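Local coordinates for protein transcriptional regulator, ROK family (PDB 1Z05) that probably binds DNA as a zinc-containing transcriptional regulator of the ROK family, a homologue of Mlc likely to control genes of carbohydrate metabolism, at residues Lys37-Arg43 with Tyr418-Met424; Tyr375-Glu379 with Lys395-Ser399. All coordinates share one frame; numbering follows the deposited sequence.

Interaction 1. Residues Lys37-Arg43 with Tyr418-Met424; sequences KQINAGR and YDGLLLM
With chi1 at -168° and the rest of the chain extended, Gln38 lays its CG and amide along Gly420 and Leu421, while Met424, folded back at chi2 and chi3, places CG against Gln38 and swings CE to Ala41. Here helix 35-51, near the N-terminus, packs on the glycine break between helices 407-418 and 421-428 near the C-terminus. Gly420, with positive phi, leaves the first of these helices and is the N-cap residue of the second.

Two glycines, with no side chain between the main chains, let the backbones almost meet, Gly42 CA lying 3.7 Å from Gly420 CA. Gly420 CA points a C-H nearly straight at Gln38 O, 174° at the hydrogen, although that carbonyl already accepts the helical bond from Gly42 N. A more bent CA-H...O contact joins Gly42 CA to Tyr418 O at 3.2 Å. A water also ties Tyr418 O to Ile39 O, donating to both.

Around this pinch side chains pack by van der Waals contact. Gln38 and Leu421 run side by side in the same direction, Gln38 OE1 lying 3.7 Å from Leu421 CB, and Met424 CG sits against Gln38 CA. The charged ends turn to other partners: Asp419 to Arg255 and Lys37 to Glu76 of helix 67-79. Leu423 and Ala41, both buried, meet through a single leucine methyl, Leu423 CD1 standing 3.4 Å from Ala41 O, and Met424 CE comes to 3.7 Å from Ala41 CB.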
loop_
_atom_site.group_PDB
_atom_site.type_symbol
_atom_site.label_atom_id
_atom_site.label_comp_id
_atom_site.label_asym_id
_atom_site.label_seq_id
_atom_site.Cartn_x
_atom_site.Cartn_y
_atom_site.Cartn_z
ATOM N N LYS A 37 3.896 18.774 16.245
ATOM C CA LYS A 37 3.692 20.048 15.568
ATOM C C LYS A 37 3.726 19.874 14.054
ATOM O O LYS A 37 2.912 20.462 13.339
ATOM C CB LYS A 37 4.772 21.051 15.991
ATOM C CG LYS A 37 4.716 21.490 17.454
ATOM C CD LYS A 37 5.910 22.370 17.819
ATOM C CE LYS A 37 5.831 23.747 17.165
ATOM N NZ LYS A 37 7.099 24.512 17.334
ATOM N N GLN A 38 4.670 19.053 13.593
ATOM C CA GLN A 38 4.917 18.807 12.174
ATOM C C GLN A 38 3.635 18.517 11.392
ATOM O O GLN A 38 3.325 19.220 10.431
ATOM C CB GLN A 38 5.910 17.654 12.016
ATOM C CG GLN A 38 6.479 17.485 10.626
ATOM C CD GLN A 38 7.353 16.250 10.490
ATOM O OE1 GLN A 38 7.110 15.396 9.633
ATOM N NE2 GLN A 38 8.375 16.146 11.337
ATOM N N ILE A 39 2.893 17.496 11.822
ATOM C CA ILE A 39 1.664 17.079 11.140
ATOM C C ILE A 39 0.629 18.208 11.018
ATOM O O ILE A 39 0.088 18.454 9.936
ATOM C CB ILE A 39 1.064 15.796 11.797
ATOM C CG1 ILE A 39 1.816 14.547 11.308
ATOM C CG2 ILE A 39 -0.439 15.667 11.541
ATOM C CD1 ILE A 39 2.083 14.508 9.792
ATOM N N ASN A 40 0.381 18.908 12.117
ATOM C CA ASN A 40 -0.611 19.977 12.127
ATOM C C ASN A 40 -0.181 21.180 11.303
ATOM O O ASN A 40 -1.000 21.793 10.618
ATOM C CB ASN A 40 -0.947 20.384 13.558
ATOM C CG ASN A 40 -1.861 19.395 14.241
ATOM O OD1 ASN A 40 -2.569 18.626 13.587
ATOM N ND2 ASN A 40 -1.861 19.415 15.563
ATOM N N ALA A 41 1.110 21.497 11.364
ATOM C CA ALA A 41 1.673 22.568 10.549
ATOM C C ALA A 41 1.480 22.273 9.065
ATOM O O ALA A 41 1.081 23.153 8.313
ATOM C CB ALA A 41 3.145 22.779 10.878
ATOM N N GLY A 42 1.734 21.030 8.652
ATOM C CA GLY A 42 1.492 20.627 7.260
ATOM C C GLY A 42 0.027 20.695 6.848
ATOM O O GLY A 42 -0.294 21.191 5.776
ATOM N N ARG A 43 -0.863 20.200 7.705
ATOM C CA ARG A 43 -2.306 20.259 7.448
ATOM C C ARG A 43 -2.795 21.699 7.238
ATOM O O ARG A 43 -3.547 21.976 6.302
ATOM C CB ARG A 43 -3.081 19.597 8.585
ATOM C CG ARG A 43 -2.932 18.079 8.607
ATOM C CD ARG A 43 -3.763 17.424 9.718
ATOM N NE ARG A 43 -5.197 17.468 9.423
ATOM C CZ ARG A 43 -6.119 18.048 10.191
ATOM N NH1 ARG A 43 -5.780 18.629 11.338
ATOM N NH2 ARG A 43 -7.392 18.028 9.816
ATOM N N TYR A 418 3.461 19.667 2.711
ATOM C CA TYR A 418 2.163 19.192 3.196
ATOM C C TYR A 418 2.263 18.215 4.382
ATOM O O TYR A 418 1.373 18.173 5.234
ATOM C CB TYR A 418 1.389 18.544 2.059
ATOM C CG TYR A 418 0.907 19.496 0.982
ATOM C CD1 TYR A 418 1.085 20.886 1.093
ATOM C CD2 TYR A 418 0.244 19.005 -0.137
ATOM C CE1 TYR A 418 0.626 21.751 0.098
ATOM C CE2 TYR A 418 -0.224 19.860 -1.129
ATOM C CZ TYR A 418 -0.028 21.221 -1.009
ATOM O OH TYR A 418 -0.505 22.038 -2.005
ATOM N N ASP A 419 3.328 17.418 4.424
ATOM C CA ASP A 419 3.560 16.536 5.563
ATOM C C ASP A 419 4.095 17.340 6.749
ATOM O O ASP A 419 4.097 16.849 7.876
ATOM C CB ASP A 419 4.520 15.394 5.202
ATOM C CG ASP A 419 3.909 14.383 4.230
ATOM O OD1 ASP A 419 2.681 14.419 3.991
ATOM O OD2 ASP A 419 4.672 13.545 3.698
ATOM N N GLY A 420 4.540 18.571 6.483
ATOM C CA GLY A 420 5.035 19.482 7.517
ATOM C C GLY A 420 6.520 19.334 7.798
ATOM O O GLY A 420 7.114 20.182 8.477
ATOM N N LEU A 421 7.123 18.262 7.280
ATOM C CA LEU A 421 8.551 17.999 7.485
ATOM C C LEU A 421 9.430 19.182 7.054
ATOM O O LEU A 421 10.283 19.647 7.815
ATOM C CB LEU A 421 8.980 16.717 6.749
ATOM C CG LEU A 421 10.347 16.092 7.086
ATOM C CD1 LEU A 421 10.312 14.574 6.929
ATOM C CD2 LEU A 421 11.487 16.680 6.254
ATOM N N LEU A 422 9.215 19.658 5.833
ATOM C CA LEU A 422 10.043 20.719 5.278
ATOM C C LEU A 422 9.737 22.062 5.933
ATOM O O LEU A 422 10.651 22.852 6.164
ATOM C CB LEU A 422 9.896 20.801 3.756
ATOM C CG LEU A 422 10.851 21.756 3.032
ATOM C CD1 LEU A 422 12.312 21.520 3.454
ATOM C CD2 LEU A 422 10.687 21.613 1.531
ATOM N N LEU A 423 8.466 22.305 6.245
ATOM C CA LEU A 423 8.074 23.505 6.989
ATOM C C LEU A 423 8.877 23.653 8.278
ATOM O O LEU A 423 9.390 24.731 8.572
ATOM C CB LEU A 423 6.585 23.490 7.342
ATOM C CG LEU A 423 5.543 23.495 6.232
ATOM C CD1 LEU A 423 4.174 23.480 6.858
ATOM C CD2 LEU A 423 5.712 24.707 5.323
ATOM N N MET A 424 8.994 22.561 9.031
ATOM C CA MET A 424 9.671 22.618 10.312
ATOM C C MET A 424 11.164 22.859 10.123
ATOM O O MET A 424 11.773 23.589 10.900
ATOM C CB MET A 424 9.391 21.362 11.144
ATOM C CG MET A 424 7.923 21.208 11.588
ATOM S SD MET A 424 7.290 22.519 12.679
ATOM C CE MET A 424 6.639 23.723 11.521
HETATM O O HOH W 1 0.468 16.836 7.611
#

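Interaction 2. Residues Tyr375-Glu379 with Lys395-Ser399; sequences YPSIE and KLVES
Leu396 slides its CD2 methyl under one face of the Tyr375 ring, 4.2 Å from the centroid and 29° off the normal, an off-centre CH-pi contact that leans toward the CG end of the ring. Leu396 CD2 is 3.7 Å from Tyr375 CG. Leu396 CG stands anti to the backbone N (chi1 -166°), which carries CD2 to the helix. The same methyl meets Ile378 CG2, whose side chain crosses that of Leu396 at about a right angle, and Glu379, with CG at 3.5 Å from Leu396 CD2. Glu379 OE2 also lies against Leu396 CB, 3.4 Å away. Three residues of one helix face thus close around a single leucine branch.

This is helix-on-sheet packing: helix 371-385 covers an outermost strand, 395-398, of a five-stranded mixed sheet with order 3-2-1-4-5, as in the ASKHA ATPase-like fold of ROK proteins. The short axes pass 10.1 Å apart and run at 148°, closer to antiparallel than parallel. Ile378 also touches Ile349 of helix 332-356.

Polar groups collect at the margins. Glu379 OE2 takes a hydrogen bond from a water that also donates to Leu396 O, bridging helix and strand. The tyrosine hydroxyl ends beside Glu398 N, 3.3 Å from Tyr375 OH, but the angle is too poor for a bond; its hydrogen-bond partner is Asn368. The carboxylate of Glu398 pairs instead with Lys371, at the start of the same helix.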
loop_
_atom_site.group_PDB
_atom_site.type_symbol
_atom_site.label_atom_id
_atom_site.label_comp_id
_atom_site.label_asym_id
_atom_site.label_seq_id
_atom_site.Cartn_x
_atom_site.Cartn_y
_atom_site.Cartn_z
ATOM N N TYR A 375 -3.740 2.277 -27.122
ATOM C CA TYR A 375 -4.755 2.293 -26.066
ATOM C C TYR A 375 -5.911 1.317 -26.284
ATOM O O TYR A 375 -6.305 0.624 -25.344
ATOM C CB TYR A 375 -5.287 3.710 -25.827
ATOM C CG TYR A 375 -4.350 4.624 -25.057
ATOM C CD1 TYR A 375 -3.001 4.304 -24.873
ATOM C CD2 TYR A 375 -4.816 5.820 -24.529
ATOM C CE1 TYR A 375 -2.145 5.163 -24.198
ATOM C CE2 TYR A 375 -3.974 6.672 -23.843
ATOM C CZ TYR A 375 -2.648 6.343 -23.685
ATOM O OH TYR A 375 -1.840 7.208 -22.993
ATOM N N PRO A 376 -6.493 1.281 -27.502
ATOM C CA PRO A 376 -7.549 0.286 -27.748
ATOM C C PRO A 376 -7.126 -1.167 -27.518
ATOM O O PRO A 376 -7.938 -1.969 -27.048
ATOM C CB PRO A 376 -7.924 0.526 -29.221
ATOM C CG PRO A 376 -7.597 1.953 -29.444
ATOM C CD PRO A 376 -6.313 2.164 -28.666
ATOM N N SER A 377 -5.878 -1.496 -27.844
ATOM C CA SER A 377 -5.331 -2.832 -27.577
ATOM C C SER A 377 -5.219 -3.152 -26.092
ATOM O O SER A 377 -5.576 -4.254 -25.662
ATOM C CB SER A 377 -3.982 -3.021 -28.270
ATOM O OG SER A 377 -4.198 -3.242 -29.653
ATOM N N ILE A 378 -4.713 -2.188 -25.323
ATOM C CA ILE A 378 -4.656 -2.286 -23.866
ATOM C C ILE A 378 -6.050 -2.456 -23.274
ATOM O O ILE A 378 -6.272 -3.335 -22.431
ATOM C CB ILE A 378 -3.983 -1.029 -23.221
ATOM C CG1 ILE A 378 -2.558 -0.847 -23.752
ATOM C CG2 ILE A 378 -4.021 -1.110 -21.679
ATOM C CD1 ILE A 378 -1.754 0.313 -23.117
ATOM N N GLU A 379 -6.977 -1.603 -23.705
ATOM C CA GLU A 379 -8.324 -1.584 -23.155
ATOM C C GLU A 379 -9.106 -2.875 -23.379
ATOM O O GLU A 379 -9.841 -3.292 -22.498
ATOM C CB GLU A 379 -9.113 -0.373 -23.670
ATOM C CG GLU A 379 -8.575 0.951 -23.121
ATOM C CD GLU A 379 -9.145 2.191 -23.817
ATOM O OE1 GLU A 379 -9.966 2.048 -24.753
ATOM O OE2 GLU A 379 -8.760 3.319 -23.423
ATOM N N LYS A 395 -10.847 5.374 -16.773
ATOM C CA LYS A 395 -10.185 6.168 -17.802
ATOM C C LYS A 395 -8.765 5.689 -18.005
ATOM O O LYS A 395 -8.036 5.465 -17.027
ATOM C CB LYS A 395 -10.188 7.660 -17.443
ATOM C CG LYS A 395 -11.171 8.502 -18.247
ATOM C CD LYS A 395 -12.623 8.157 -17.925
ATOM C CE LYS A 395 -13.586 9.182 -18.516
ATOM N NZ LYS A 395 -13.526 10.480 -17.775
ATOM N N LEU A 396 -8.401 5.509 -19.275
ATOM C CA LEU A 396 -7.015 5.264 -19.674
ATOM C C LEU A 396 -6.472 6.536 -20.315
ATOM O O LEU A 396 -6.898 6.903 -21.406
ATOM C CB LEU A 396 -6.945 4.104 -20.666
ATOM C CG LEU A 396 -5.583 3.479 -20.959
ATOM C CD1 LEU A 396 -5.148 2.612 -19.798
ATOM C CD2 LEU A 396 -5.640 2.644 -22.217
ATOM N N VAL A 397 -5.557 7.227 -19.638
ATOM C CA VAL A 397 -5.085 8.514 -20.161
ATOM C C VAL A 397 -3.567 8.686 -20.163
ATOM O O VAL A 397 -2.844 8.053 -19.378
ATOM C CB VAL A 397 -5.794 9.751 -19.491
ATOM C CG1 VAL A 397 -7.314 9.571 -19.420
ATOM C CG2 VAL A 397 -5.247 10.043 -18.129
ATOM N N GLU A 398 -3.099 9.551 -21.060
ATOM C CA GLU A 398 -1.692 9.928 -21.126
ATOM C C GLU A 398 -1.271 10.759 -19.903
ATOM O O GLU A 398 -2.011 11.636 -19.443
ATOM C CB GLU A 398 -1.417 10.710 -22.421
ATOM C CG GLU A 398 0.059 10.963 -22.678
ATOM C CD GLU A 398 0.338 11.764 -23.954
ATOM O OE1 GLU A 398 -0.575 11.901 -24.799
ATOM O OE2 GLU A 398 1.487 12.251 -24.108
ATOM N N SER A 399 -0.073 10.479 -19.391
ATOM C CA SER A 399 0.509 11.246 -18.298
ATOM C C SER A 399 0.792 12.669 -18.763
ATOM O O SER A 399 1.105 12.887 -19.929
ATOM C CB SER A 399 1.813 10.590 -17.827
ATOM O OG SER A 399 2.839 10.757 -18.800
HETATM O O HOH W 2 -8.404 6.109 -23.807
#

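Both contacts are partly buried and sit on opposite sides of the chain's centre, about 37 Å between centres, with no atoms touching and no helix or strand in common. Interaction 1 joins the two ends of the chain, whereas interaction 2 is local, between segments 16 residues apart at their closest ends, and packs a helix on the edge of a central sheet. Their chemistry follows: at 37-43 with 418-424, glycine backbones come together and side chains pack round them; at 375-379 with 395-399, the backbones stay well apart and side chains fill the gap. Each has one bridging water, between two main-chain carbonyls in interaction 1 but between a carboxylate and a carbonyl in interaction 2.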